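Local coordinates for ribosomal RNA small subunit methyltransferase Nep1 (Archaeoglobus fulgidus, PDB 3O7B), which probably methylates N1 of a specific pseudouridine in 16S ribosomal RNA, using S-adenosylmethionine as methyl donor, during ribosome biogenesis, at residues L33-E38 and V107-L112; E115-N120 and I153-V158; G159-V164 and L206-E211. All coordinates share one frame; numbering follows the deposited sequence. Where two conformers were deposited one is given.

Contact 1 (L33-E38 and V107-L112)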
ATOM      1  N   LEU A  33      14.438   5.148  -4.680  1.00 12.54           N
ATOM      2  CA  LEU A  33      15.532   6.062  -4.302  1.00 12.17           C
ATOM      3  C   LEU A  33      15.308   6.757  -2.993  1.00 13.31           C
ATOM      4  O   LEU A  33      14.186   7.204  -2.678  1.00 13.04           O
ATOM      5  CB  LEU A  33      15.724   7.121  -5.387  1.00 13.14           C
ATOM      6  CG  LEU A  33      16.180   6.639  -6.748  1.00 12.41           C
ATOM      7  CD1 LEU A  33      16.278   7.849  -7.668  1.00 14.97           C
ATOM      8  CD2 LEU A  33      17.543   5.905  -6.677  1.00 14.48           C
ATOM      9  N   GLU A  34      16.383   6.885  -2.214  1.00 13.16           N
ATOM     10  CA  GLU A  34      16.352   7.603  -0.944  1.00 13.81           C
ATOM     11  C   GLU A  34      15.213   7.094  -0.059  1.00 13.46           C
ATOM     12  O   GLU A  34      14.503   7.873   0.600  1.00 14.16           O
ATOM     13  CB  GLU A  34      16.269   9.122  -1.165  1.00 14.44           C
ATOM     14  CG  GLU A  34      17.542   9.691  -1.799  1.00 15.50           C
ATOM     15  CD  GLU A  34      17.480  11.177  -2.003  1.00 19.79           C
ATOM     16  OE1 GLU A  34      16.656  11.842  -1.339  1.00 19.85           O
ATOM     17  OE2 GLU A  34      18.285  11.673  -2.826  1.00 19.92           O
ATOM     18  N   ALA A  35      15.064   5.770  -0.022  1.00 12.52           N
ATOM     19  CA  ALA A  35      14.004   5.192   0.814  1.00 12.38           C
ATOM     20  C   ALA A  35      14.251   5.519   2.269  1.00 13.15           C
ATOM     21  O   ALA A  35      15.393   5.496   2.770  1.00 12.81           O
ATOM     22  CB  ALA A  35      13.894   3.708   0.603  1.00 12.15           C
ATOM     23  N   SER A  36      13.164   5.835   2.960  1.00 13.71           N
ATOM     24  CA  SER A  36      13.187   6.334   4.319  1.00 14.57           C
ATOM     25  C   SER A  36      13.275   5.148   5.276  1.00 15.06           C
ATOM     26  O   SER A  36      12.325   4.829   6.021  1.00 15.25           O
ATOM     27  CB  SER A  36      11.918   7.164   4.536  1.00 14.47           C
ATOM     28  OG  SER A  36      11.982   7.921   5.724  1.00 15.43           O
ATOM     29  N   LEU A  37      14.431   4.487   5.239  1.00 15.30           N
ATOM     30  CA  LEU A  37      14.642   3.208   5.884  1.00 16.66           C
ATOM     31  C   LEU A  37      16.004   3.232   6.567  1.00 16.62           C
ATOM     32  O   LEU A  37      17.049   3.211   5.904  1.00 17.73           O
ATOM     33  CB  LEU A  37      14.587   2.144   4.801  1.00 18.03           C
ATOM     34  CG  LEU A  37      14.326   0.685   5.043  1.00 21.08           C
ATOM     35  CD1 LEU A  37      12.905   0.504   5.548  1.00 20.79           C
ATOM     36  CD2 LEU A  37      14.508  -0.010   3.720  1.00 19.45           C
ATOM     37  N   GLU A  38      15.979   3.307   7.890  1.00 16.82           N
ATOM     38  CA  GLU A  38      17.197   3.347   8.698  1.00 17.48           C
ATOM     39  C   GLU A  38      16.899   2.965  10.135  1.00 17.28           C
ATOM     40  O   GLU A  38      15.766   3.137  10.614  1.00 16.68           O
ATOM     41  CB  GLU A  38      17.825   4.754   8.656  1.00 17.34           C
ATOM     42  CG  GLU A  38      17.090   5.817   9.464  1.00 18.71           C
ATOM     43  CD  GLU A  38      17.597   7.208   9.179  1.00 19.32           C
ATOM     44  OE1 GLU A  38      18.828   7.408   9.303  1.00 22.56           O
ATOM     45  OE2 GLU A  38      16.787   8.089   8.827  1.00 18.58           O
ATOM     46  N   VAL A 107      14.626  -5.760  -8.562  1.00 14.18           N
ATOM     47  CA  VAL A 107      14.163  -4.743  -7.625  1.00 13.81           C
ATOM     48  C   VAL A 107      15.242  -4.369  -6.635  1.00 13.39           C
ATOM     49  O   VAL A 107      15.847  -5.241  -5.991  1.00 13.79           O
ATOM     50  CB  VAL A 107      12.916  -5.245  -6.846  1.00 13.80           C
ATOM     51  CG1 VAL A 107      12.465  -4.221  -5.817  1.00 14.89           C
ATOM     52  CG2 VAL A 107      11.813  -5.549  -7.818  1.00 15.83           C
ATOM     53  N   TYR A 108      15.508  -3.066  -6.527  1.00 12.33           N
ATOM     54  CA  TYR A 108      16.461  -2.544  -5.574  1.00 11.92           C
ATOM     55  C   TYR A 108      15.868  -1.434  -4.752  1.00 11.43           C
ATOM     56  O   TYR A 108      14.991  -0.695  -5.231  1.00 11.70           O
ATOM     57  CB  TYR A 108      17.691  -1.956  -6.293  1.00 13.64           C
ATOM     58  CG  TYR A 108      18.492  -2.963  -7.074  1.00 14.63           C
ATOM     59  CD1 TYR A 108      19.535  -3.648  -6.465  1.00 15.21           C
ATOM     60  CD2 TYR A 108      18.192  -3.247  -8.398  1.00 15.48           C
ATOM     61  CE1 TYR A 108      20.291  -4.570  -7.171  1.00 17.85           C
ATOM     62  CE2 TYR A 108      18.954  -4.170  -9.117  1.00 17.24           C
ATOM     63  CZ  TYR A 108      19.998  -4.824  -8.479  1.00 18.92           C
ATOM     64  OH  TYR A 108      20.776  -5.759  -9.149  1.00 23.01           O
ATOM     65  N   VAL A 109      16.377  -1.294  -3.536  1.00 11.83           N
ATOM     66  CA  VAL A 109      16.032  -0.179  -2.681  1.00 12.46           C
ATOM     67  C   VAL A 109      17.339   0.529  -2.325  1.00 13.21           C
ATOM     68  O   VAL A 109      18.270  -0.097  -1.814  1.00 13.97           O
ATOM     69  CB  VAL A 109      15.302  -0.644  -1.396  1.00 13.11           C
ATOM     70  CG1 VAL A 109      15.053   0.541  -0.452  1.00 13.49           C
ATOM     71  CG2 VAL A 109      13.985  -1.325  -1.745  1.00 13.77           C
ATOM     72  N   HIS A 110      17.423   1.819  -2.653  1.00 12.81           N
ATOM     73  CA  HIS A 110      18.524   2.671  -2.248  1.00 12.69           C
ATOM     74  C   HIS A 110      18.014   3.478  -1.071  1.00 13.15           C
ATOM     75  O   HIS A 110      16.944   4.100  -1.168  1.00 13.18           O
ATOM     76  CB  HIS A 110      18.896   3.541  -3.461  1.00 12.95           C
ATOM     77  CG  HIS A 110      19.598   4.819  -3.138  1.00 13.82           C
ATOM     78  ND1 HIS A 110      20.970   4.933  -2.993  1.00 17.58           N
ATOM     79  CD2 HIS A 110      19.093   6.068  -3.010  1.00 11.45           C
ATOM     80  CE1 HIS A 110      21.267   6.205  -2.770  1.00 13.25           C
ATOM     81  NE2 HIS A 110      20.149   6.911  -2.774  1.00 18.13           N
ATOM     82  N   THR A 111      18.717   3.446   0.047  1.00 13.26           N
ATOM     83  CA  THR A 111      18.241   4.151   1.233  1.00 14.66           C
ATOM     84  C   THR A 111      18.777   5.586   1.293  1.00 15.63           C
ATOM     85  O   THR A 111      19.716   5.946   0.553  1.00 15.72           O
ATOM     86  CB  THR A 111      18.612   3.437   2.536  1.00 14.61           C
ATOM     87  OG1 THR A 111      20.021   3.609   2.757  1.00 15.44           O
ATOM     88  CG2 THR A 111      18.284   1.957   2.470  1.00 16.20           C
ATOM     89  N   LEU A 112      18.192   6.383   2.187  1.00 16.49           N
ATOM     90  CA  LEU A 112      18.635   7.763   2.431  1.00 18.43           C
ATOM     91  C   LEU A 112      20.099   7.856   2.782  1.00 19.57           C
ATOM     92  O   LEU A 112      20.704   8.912   2.580  1.00 21.16           O
ATOM     93  CB  LEU A 112      17.865   8.372   3.594  1.00 20.09           C
ATOM     94  CG  LEU A 112      16.462   8.851   3.308  1.00 22.27           C
ATOM     95  CD1 LEU A 112      15.776   9.153   4.631  1.00 22.56           C
ATOM     96  CD2 LEU A 112      16.516  10.087   2.419  1.00 24.04           C
TER
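The carbonyl oxygen of Ala35 accepts a hydrogen bond from the amide of Leu112 (Leu112 N to Ala35 O, 3.0 Å). The same oxygen receives a longer CA-H contact from Thr111 and a weak bond from Leu37 N, which closes an inverse gamma turn centred on Ser36. In the other direction Ala35 N bonds His110 O at 2.8 Å. Around this backbone pair the side chains pack closely. The His110 ring presents its CD2 edge, nearly in the ring plane, to Glu34 N at 2.9 Å, and its NE2 lies 3.9 Å from Glu34 CG. The Glu34 carboxylate is bonded by Lys83 NZ, Thr205 OG1 and the backbone N of Phe202. Ala35 CB meets Val109 CG1 at 3.5 Å, and Val90 of helix 87-98 also packs on Ala35. Leu112 carries its CG on the side of its own amide (chi1 -78°), which brings the two methyls across the corner: CD2 approaches Glu34 CB at 3.7 Å, and CD1 comes to 3.8 Å from Ser36 CA. Without these two methyls, as with an alanine here, the corner would probably be left with a gap beside Glu34 CB and Ser36 CA. Ser36 OG is bonded to the backbone of Lys83 and of Arg86, a residue predicted to interact with substrate rRNA. Parallel strands 28-35 and 105-111, joined through intervening helices, form a beta-alpha-beta crossover in the central sheet of the SPOUT methyltransferase fold.

Contact 2 (E115-N120 and I153-V158)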
ATOM      1  N   GLU A 115      22.770   3.106   1.195  1.00 17.07           N
ATOM      2  CA  GLU A 115      22.890   1.651   1.157  1.00 17.12           C
ATOM      3  C   GLU A 115      22.041   1.094   0.017  1.00 15.55           C
ATOM      4  O   GLU A 115      21.026   1.701  -0.352  1.00 15.05           O
ATOM      5  CB  GLU A 115      22.436   1.033   2.472  1.00 17.96           C
ATOM      6  CG  GLU A 115      23.228   1.500   3.663  1.00 22.70           C
ATOM      7  CD  GLU A 115      22.368   1.659   4.887  1.00 28.92           C
ATOM      8  OE1 GLU A 115      21.299   2.323   4.800  1.00 29.74           O
ATOM      9  OE2 GLU A 115      22.759   1.128   5.947  1.00 29.94           O
ATOM     10  N   ILE A 116      22.454  -0.041  -0.532  1.00 14.74           N
ATOM     11  CA  ILE A 116      21.780  -0.691  -1.633  1.00 13.82           C
ATOM     12  C   ILE A 116      21.256  -2.045  -1.141  1.00 13.79           C
ATOM     13  O   ILE A 116      22.038  -2.881  -0.676  1.00 13.94           O
ATOM     14  CB  ILE A 116      22.735  -0.882  -2.853  1.00 14.53           C
ATOM     15  CG1 ILE A 116      23.200   0.478  -3.426  1.00 14.53           C
ATOM     16  CG2 ILE A 116      22.081  -1.707  -3.928  1.00 16.17           C
ATOM     17  CD1 ILE A 116      22.065   1.387  -3.887  1.00 15.82           C
ATOM     18  N   ILE A 117      19.943  -2.240  -1.231  1.00 13.23           N
ATOM     19  CA  ILE A 117      19.308  -3.504  -0.887  1.00 13.05           C
ATOM     20  C   ILE A 117      18.737  -4.130  -2.144  1.00 13.74           C
ATOM     21  O   ILE A 117      17.999  -3.490  -2.910  1.00 14.01           O
ATOM     22  CB  ILE A 117      18.178  -3.271   0.143  1.00 12.57           C
ATOM     23  CG1 ILE A 117      18.716  -2.649   1.426  1.00 13.54           C
ATOM     24  CG2 ILE A 117      17.388  -4.569   0.390  1.00 13.58           C
ATOM     25  CD1 ILE A 117      17.652  -1.958   2.286  1.00 15.42           C
ATOM     26  N   TRP A 118      19.091  -5.385  -2.383  1.00 13.98           N
ATOM     27  CA  TRP A 118      18.535  -6.139  -3.481  1.00 14.43           C
ATOM     28  C   TRP A 118      17.384  -6.998  -2.935  1.00 14.25           C
ATOM     29  O   TRP A 118      17.548  -7.643  -1.888  1.00 13.94           O
ATOM     30  CB  TRP A 118      19.626  -7.030  -4.100  1.00 15.54           C
ATOM     31  CG  TRP A 118      19.126  -7.965  -5.153  1.00 17.57           C
ATOM     32  CD1 TRP A 118      18.816  -7.655  -6.439  1.00 21.02           C
ATOM     33  CD2 TRP A 118      18.897  -9.378  -5.016  1.00 17.53           C
ATOM     34  NE1 TRP A 118      18.389  -8.773  -7.111  1.00 21.80           N
ATOM     35  CE2 TRP A 118      18.435  -9.847  -6.261  1.00 18.68           C
ATOM     36  CE3 TRP A 118      19.028 -10.285  -3.958  1.00 20.03           C
ATOM     37  CZ2 TRP A 118      18.114 -11.192  -6.493  1.00 18.80           C
ATOM     38  CZ3 TRP A 118      18.686 -11.628  -4.184  1.00 20.20           C
ATOM     39  CH2 TRP A 118      18.246 -12.062  -5.444  1.00 19.61           C
ATOM     40  N   VAL A 119      16.250  -6.983  -3.634  1.00 13.38           N
ATOM     41  CA  VAL A 119      15.079  -7.789  -3.281  1.00 13.42           C
ATOM     42  C   VAL A 119      14.822  -8.781  -4.404  1.00 13.75           C
ATOM     43  O   VAL A 119      14.496  -8.386  -5.516  1.00 15.24           O
ATOM     44  CB  VAL A 119      13.813  -6.899  -3.036  1.00 14.09           C
ATOM     45  CG1 VAL A 119      12.646  -7.761  -2.566  1.00 13.49           C
ATOM     46  CG2 VAL A 119      14.095  -5.811  -2.001  1.00 14.22           C
ATOM     47  N   ASN A 120      14.995 -10.080  -4.121  1.00 13.90           N
ATOM     48  CA  ASN A 120      14.685 -11.123  -5.075  1.00 14.57           C
ATOM     49  C   ASN A 120      13.267 -10.937  -5.596  1.00 15.20           C
ATOM     50  O   ASN A 120      12.339 -10.694  -4.826  1.00 15.05           O
ATOM     51  CB  ASN A 120      14.831 -12.470  -4.347  1.00 14.86           C
ATOM     52  CG  ASN A 120      14.743 -13.683  -5.267  1.00 15.70           C
ATOM     53  OD1 ASN A 120      13.978 -13.729  -6.223  1.00 17.75           O
ATOM     54  ND2 ASN A 120      15.528 -14.714  -4.924  1.00 17.76           N
ATOM     55  N   ILE A 153      16.560 -11.243   0.291  1.00 13.14           N
ATOM     56  CA  ILE A 153      16.843  -9.819   0.442  1.00 13.81           C
ATOM     57  C   ILE A 153      18.244  -9.699   0.987  1.00 13.89           C
ATOM     58  O   ILE A 153      18.606 -10.429   1.890  1.00 14.01           O
ATOM     59  CB  ILE A 153      15.883  -9.122   1.434  1.00 13.47           C
ATOM     60  CG1 ILE A 153      14.415  -9.519   1.191  1.00 13.82           C
ATOM     61  CG2 ILE A 153      16.099  -7.592   1.377  1.00 13.49           C
ATOM     62  CD1 ILE A 153      13.443  -8.981   2.277  1.00 14.86           C
ATOM     63  N   GLU A 154      19.048  -8.784   0.438  0.50 13.87           N
ATOM     64  CA  GLU A 154      20.427  -8.624   0.912  0.50 14.90           C
ATOM     65  C   GLU A 154      21.009  -7.249   0.608  0.50 14.28           C
ATOM     66  O   GLU A 154      20.773  -6.720  -0.482  0.50 14.40           O
ATOM     67  CB  GLU A 154      21.327  -9.679   0.257  0.50 14.93           C
ATOM     68  CG  GLU A 154      22.694  -9.792   0.901  0.50 17.04           C
ATOM     69  CD  GLU A 154      23.563 -10.872   0.286  0.50 17.20           C
ATOM     70  OE1 GLU A 154      23.495 -11.091  -0.945  0.50 18.79           O
ATOM     71  OE2 GLU A 154      24.325 -11.504   1.049  0.50 21.11           O
ATOM     72  N   PHE A 155      21.775  -6.695   1.553  1.00 14.32           N
ATOM     73  CA  PHE A 155      22.589  -5.501   1.261  1.00 15.35           C
ATOM     74  C   PHE A 155      23.677  -5.881   0.275  1.00 16.71           C
ATOM     75  O   PHE A 155      24.294  -6.952   0.398  1.00 17.31           O
ATOM     76  CB  PHE A 155      23.237  -4.944   2.515  1.00 16.06           C
ATOM     77  CG  PHE A 155      22.292  -4.210   3.403  1.00 16.03           C
ATOM     78  CD1 PHE A 155      22.022  -2.871   3.186  1.00 17.62           C
ATOM     79  CD2 PHE A 155      21.636  -4.869   4.449  1.00 18.92           C
ATOM     80  CE1 PHE A 155      21.139  -2.174   4.017  1.00 18.27           C
ATOM     81  CE2 PHE A 155      20.757  -4.182   5.284  1.00 18.99           C
ATOM     82  CZ  PHE A 155      20.498  -2.848   5.068  1.00 18.82           C
ATOM     83  N   LYS A 156      23.919  -5.010  -0.704  1.00 16.73           N
ATOM     84  CA  LYS A 156      25.017  -5.230  -1.646  1.00 17.93           C
ATOM     85  C   LYS A 156      26.129  -4.215  -1.407  1.00 17.84           C
ATOM     86  O   LYS A 156      25.848  -3.035  -1.164  1.00 17.37           O
ATOM     87  CB  LYS A 156      24.533  -5.133  -3.093  1.00 18.25           C
ATOM     88  CG  LYS A 156      23.435  -6.125  -3.471  1.00 21.53           C
ATOM     89  CD  LYS A 156      23.866  -7.583  -3.350  1.00 26.83           C
ATOM     90  CE  LYS A 156      22.940  -8.462  -4.177  1.00 29.73           C
ATOM     91  NZ  LYS A 156      23.399  -9.877  -4.250  1.00 33.80           N
ATOM     92  N   ASP A 157      27.388  -4.659  -1.513  1.00 18.20           N
ATOM     93  CA  ASP A 157      28.537  -3.777  -1.259  1.00 19.56           C
ATOM     94  C   ASP A 157      28.905  -2.988  -2.514  1.00 19.40           C
ATOM     95  O   ASP A 157      30.045  -3.029  -3.010  1.00 19.93           O
ATOM     96  CB  ASP A 157      29.750  -4.566  -0.749  1.00 19.95           C
ATOM     97  CG  ASP A 157      30.824  -3.667  -0.133  1.00 23.76           C
ATOM     98  OD1 ASP A 157      30.551  -2.476   0.155  1.00 27.30           O
ATOM     99  OD2 ASP A 157      31.952  -4.171   0.081  1.00 26.38           O
ATOM    100  N   VAL A 158      27.912  -2.292  -3.046  1.00 18.41           N
ATOM    101  CA  VAL A 158      28.074  -1.443  -4.219  1.00 17.98           C
ATOM    102  C   VAL A 158      27.301  -0.154  -3.974  1.00 17.64           C
ATOM    103  O   VAL A 158      26.632   0.002  -2.946  1.00 18.98           O
ATOM    104  CB  VAL A 158      27.573  -2.117  -5.507  1.00 17.24           C
ATOM    105  CG1 VAL A 158      28.269  -3.453  -5.738  1.00 19.51           C
ATOM    106  CG2 VAL A 158      26.023  -2.291  -5.492  1.00 17.86           C
TER
HETATM  107  O   HOH W   1      25.010  -1.061   0.484  1.00 22.01           O
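Strands 116-119 and 150-156 are antiparallel neighbours in the mixed central sheet, and this contact is their shared seam. Trp118 and Glu154 form a hydrogen-bonded pair, with Trp118 N to Glu154 O at 2.9 Å and Glu154 N to Trp118 O at 3.0 Å. Farther along, Lys156 N bonds Ile116 O at 2.8 Å, whereas the return link from Ile116 N to Lys156 O runs through a water that accepts from the amide and donates to the carbonyl. On the face carrying Ile117, Val119, Ile153 and Phe155, the CG1 branch of Ile117 lies over the Phe155 ring, 4.0 Å from the centroid and 28° off the normal, a CH-pi contact. Glu115 CB reaches the edge of that ring at CE1. The other branch of Ile117, CG2, presses tightly on Ile153 CG2 at 3.4 Å. Leu139 of helix 129-142 packs against Ile117, Ile153 and Phe155. On the opposite face, with Ile116, Trp118 and Glu154, the Lys156 chain turns about its CB-CG bond (chi2 -62°) and runs alongside Trp118, its CE 3.6 Å from Trp118 CB. The pairing belongs to the antiparallel part of the mixed sheet, strands 105-111, 116-119, 150-156 and 144-147, packed on one face by helix 129-142.

Contact 3 (G159-V164 and L206-E211)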
ATOM      1  N   GLY A 159      27.400   0.777  -4.913  1.00 17.37           N
ATOM      2  CA  GLY A 159      26.669   2.024  -4.822  1.00 17.00           C
ATOM      3  C   GLY A 159      25.577   2.082  -5.861  1.00 16.25           C
ATOM      4  O   GLY A 159      25.460   1.221  -6.733  1.00 15.26           O
ATOM      5  N   LEU A 160      24.790   3.146  -5.763  1.00 15.97           N
ATOM      6  CA  LEU A 160      23.741   3.407  -6.715  1.00 16.20           C
ATOM      7  C   LEU A 160      24.251   3.391  -8.158  1.00 16.05           C
ATOM      8  O   LEU A 160      23.608   2.861  -9.045  1.00 15.71           O
ATOM      9  CB  LEU A 160      23.046   4.717  -6.368  1.00 16.11           C
ATOM     10  CG  LEU A 160      21.910   5.145  -7.290  1.00 15.59           C
ATOM     11  CD1 LEU A 160      20.818   4.051  -7.401  1.00 14.83           C
ATOM     12  CD2 LEU A 160      21.343   6.413  -6.754  1.00 16.79           C
ATOM     13  N   ARG A 161      25.450   3.949  -8.379  1.00 16.50           N
ATOM     14  CA  ARG A 161      26.001   4.008  -9.737  1.00 17.78           C
ATOM     15  C   ARG A 161      26.171   2.613 -10.350  1.00 16.88           C
ATOM     16  O   ARG A 161      26.086   2.420 -11.555  1.00 18.32           O
ATOM     17  CB  ARG A 161      27.347   4.753  -9.741  1.00 17.18           C
ATOM     18  CG  ARG A 161      28.459   4.054  -8.937  1.00 19.03           C
ATOM     19  CD  ARG A 161      29.811   4.764  -9.078  1.00 20.25           C
ATOM     20  NE  ARG A 161      29.789   6.093  -8.490  1.00 23.33           N
ATOM     21  CZ  ARG A 161      30.849   6.895  -8.416  1.00 26.95           C
ATOM     22  NH1 ARG A 161      32.024   6.487  -8.876  1.00 28.27           N
ATOM     23  NH2 ARG A 161      30.730   8.096  -7.870  1.00 29.89           N
ATOM     24  N   ASP A 162      26.392   1.614  -9.500  1.00 16.97           N
ATOM     25  CA  ASP A 162      26.673   0.288  -9.987  1.00 17.29           C
ATOM     26  C   ASP A 162      25.422  -0.487 -10.386  1.00 18.01           C
ATOM     27  O   ASP A 162      25.456  -1.290 -11.301  1.00 19.14           O
ATOM     28  CB  ASP A 162      27.505  -0.444  -8.927  1.00 17.46           C
ATOM     29  CG  ASP A 162      28.733   0.363  -8.525  1.00 18.79           C
ATOM     30  OD1 ASP A 162      29.550   0.659  -9.429  1.00 22.69           O
ATOM     31  OD2 ASP A 162      28.874   0.749  -7.350  1.00 19.43           O
ATOM     32  N   ILE A 163      24.298  -0.221  -9.725  1.00 18.03           N
ATOM     33  CA  ILE A 163      23.101  -0.993 -10.066  1.00 19.03           C
ATOM     34  C   ILE A 163      22.369  -0.469 -11.307  1.00 19.39           C
ATOM     35  O   ILE A 163      21.540  -1.163 -11.895  1.00 20.01           O
ATOM     36  CB  ILE A 163      22.144  -1.163  -8.865  1.00 19.31           C
ATOM     37  CG1 ILE A 163      21.693   0.196  -8.326  1.00 19.38           C
ATOM     38  CG2 ILE A 163      22.822  -2.018  -7.779  1.00 20.02           C
ATOM     39  CD1 ILE A 163      20.514   0.102  -7.357  1.00 18.65           C
ATOM     40  N   VAL A 164      22.708   0.751 -11.724  1.00 19.10           N
ATOM     41  CA  VAL A 164      22.158   1.311 -12.955  1.00 19.61           C
ATOM     42  C   VAL A 164      23.080   1.141 -14.174  1.00 20.13           C
ATOM     43  O   VAL A 164      22.733   1.566 -15.280  1.00 20.82           O
ATOM     44  CB  VAL A 164      21.753   2.799 -12.780  1.00 19.55           C
ATOM     45  CG1 VAL A 164      20.691   2.945 -11.705  1.00 19.66           C
ATOM     46  CG2 VAL A 164      22.972   3.688 -12.464  1.00 19.45           C
ATOM     47  N   LEU A 206      21.523  12.155  -7.592  1.00 16.75           N
ATOM     48  CA  LEU A 206      21.457  12.455  -9.018  1.00 16.86           C
ATOM     49  C   LEU A 206      22.796  12.228  -9.725  1.00 16.61           C
ATOM     50  O   LEU A 206      22.826  11.715 -10.839  1.00 15.92           O
ATOM     51  CB  LEU A 206      20.980  13.889  -9.257  1.00 17.40           C
ATOM     52  CG  LEU A 206      19.637  14.265  -8.627  1.00 19.29           C
ATOM     53  CD1 LEU A 206      19.394  15.777  -8.721  1.00 22.34           C
ATOM     54  CD2 LEU A 206      18.508  13.486  -9.277  1.00 21.44           C
ATOM     55  N   ARG A 207      23.893  12.593  -9.062  1.00 17.21           N
ATOM     56  CA  ARG A 207      25.213  12.315  -9.629  1.00 18.29           C
ATOM     57  C   ARG A 207      25.458  10.817  -9.818  1.00 18.11           C
ATOM     58  O   ARG A 207      25.985  10.385 -10.838  1.00 18.56           O
ATOM     59  CB  ARG A 207      26.319  12.924  -8.766  1.00 19.05           C
ATOM     60  CG  ARG A 207      26.352  14.446  -8.797  1.00 22.77           C
ATOM     61  CD  ARG A 207      27.670  15.002  -8.260  1.00 27.29           C
ATOM     62  NE  ARG A 207      27.922  14.646  -6.861  1.00 30.63           N
ATOM     63  CZ  ARG A 207      27.484  15.334  -5.808  1.00 31.45           C
ATOM     64  NH1 ARG A 207      26.760  16.438  -5.969  1.00 33.43           N
ATOM     65  NH2 ARG A 207      27.779  14.914  -4.580  1.00 32.95           N
ATOM     66  N   GLU A 208      25.045  10.011  -8.840  1.00 17.15           N
ATOM     67  CA  GLU A 208      25.198   8.561  -8.952  1.00 17.06           C
ATOM     68  C   GLU A 208      24.461   7.931 -10.135  1.00 16.24           C
ATOM     69  O   GLU A 208      24.846   6.873 -10.608  1.00 15.52           O
ATOM     70  CB  GLU A 208      24.724   7.882  -7.672  1.00 18.12           C
ATOM     71  CG  GLU A 208      25.678   8.022  -6.529  1.00 20.69           C
ATOM     72  CD  GLU A 208      26.896   7.160  -6.717  1.00 24.19           C
ATOM     73  OE1 GLU A 208      26.786   5.917  -6.652  1.00 24.75           O
ATOM     74  OE2 GLU A 208      27.975   7.734  -6.948  1.00 26.48           O
ATOM     75  N   LEU A 209      23.374   8.559 -10.590  1.00 15.35           N
ATOM     76  CA  LEU A 209      22.594   7.972 -11.659  1.00 15.36           C
ATOM     77  C   LEU A 209      23.308   7.971 -13.018  1.00 15.23           C
ATOM     78  O   LEU A 209      22.963   7.199 -13.914  1.00 15.79           O
ATOM     79  CB  LEU A 209      21.243   8.685 -11.776  1.00 15.85           C
ATOM     80  CG  LEU A 209      20.303   8.544 -10.579  1.00 16.80           C
ATOM     81  CD1 LEU A 209      19.092   9.421 -10.801  1.00 17.64           C
ATOM     82  CD2 LEU A 209      19.908   7.070 -10.405  1.00 16.56           C
ATOM     83  N   GLY A 210      24.293   8.867 -13.167  1.00 15.37           N
ATOM     84  CA  GLY A 210      24.997   8.997 -14.456  1.00 15.84           C
ATOM     85  C   GLY A 210      24.074   9.577 -15.510  1.00 15.49           C
ATOM     86  O   GLY A 210      23.353  10.534 -15.240  1.00 16.29           O
ATOM     87  N   GLU A 211      24.087   8.996 -16.701  1.00 14.96           N
ATOM     88  CA  GLU A 211      23.178   9.406 -17.771  1.00 15.87           C
ATOM     89  C   GLU A 211      21.760   9.057 -17.333  1.00 15.44           C
ATOM     90  O   GLU A 211      21.515   7.938 -16.885  1.00 16.16           O
ATOM     91  CB  GLU A 211      23.483   8.666 -19.070  1.00 15.84           C
ATOM     92  CG  GLU A 211      22.489   8.951 -20.190  1.00 17.37           C
ATOM     93  CD  GLU A 211      22.686   8.128 -21.441  1.00 17.94           C
ATOM     94  OE1 GLU A 211      23.395   7.086 -21.413  1.00 21.98           O
ATOM     95  OE2 GLU A 211      22.119   8.530 -22.468  1.00 21.23           O
TER
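Charge pairing dominates where Arg161 and Glu208 meet. Both NE and NH2 of Arg161 donate to a single oxygen, Glu208 OE2, each at 2.9 Å. That oxygen lies close to the guanidinium plane, and the two flat groups are only 25° apart, nearly coplanar. The arginine's torsions allow this grip: its CG sits between the backbone N and the carbonyl carbon (chi1 64°), and a bend at chi3 brings the guanidinium to the carboxylate. The second carboxylate oxygen has a backbone partner, Arg161 N bonding Glu208 OE1 at 2.9 Å from above the carboxylate plane. An amide in the first turn of helix 160-163 is thereby satisfied from helix 203-209. Within the short helix, Gly159 N at the N-cap position donates to Asp162 OD2 (2.8 Å). Apolar contacts lie on the buried side. Leu160 CD2 touches Glu208 CB at 3.8 Å and Leu209 CD2 at 4.0 Å, while Val164 CG1 lies 4.4 Å from Leu209 CD2. Leu171 and Val169 of strand 168-172 continue this layer inward. With an arginine on one oxygen and a helix N-terminus on the other, the Glu208 carboxylate is likely to stay ionised, tying the two helices together by charge at their outer side.

Contact 1 is wholly buried near the centre of the chain, whereas contacts 2 and 3 are only partly buried. Contacts 1 and 2 belong to one sheet: strand 105-111 pairs with 116-119, Val109 O lying 2.8 Å from Ile117 N, so parallel pairing passes into antiparallel pairing across these strands. Contact 3 instead joins two helices beside the sheet, and Leu160 packs on Leu33 and His110 of contact 1. Ile116 of contact 2 meets Gly159, Leu160 and Ile163, where strand 150-156 leads into helix 160-163. Backbone bonds and close apolar packing thus hold the sheet contacts, while a salt bridge and a backbone-to-carboxylate bond, backed by leucine packing, hold the more peripheral helix contact.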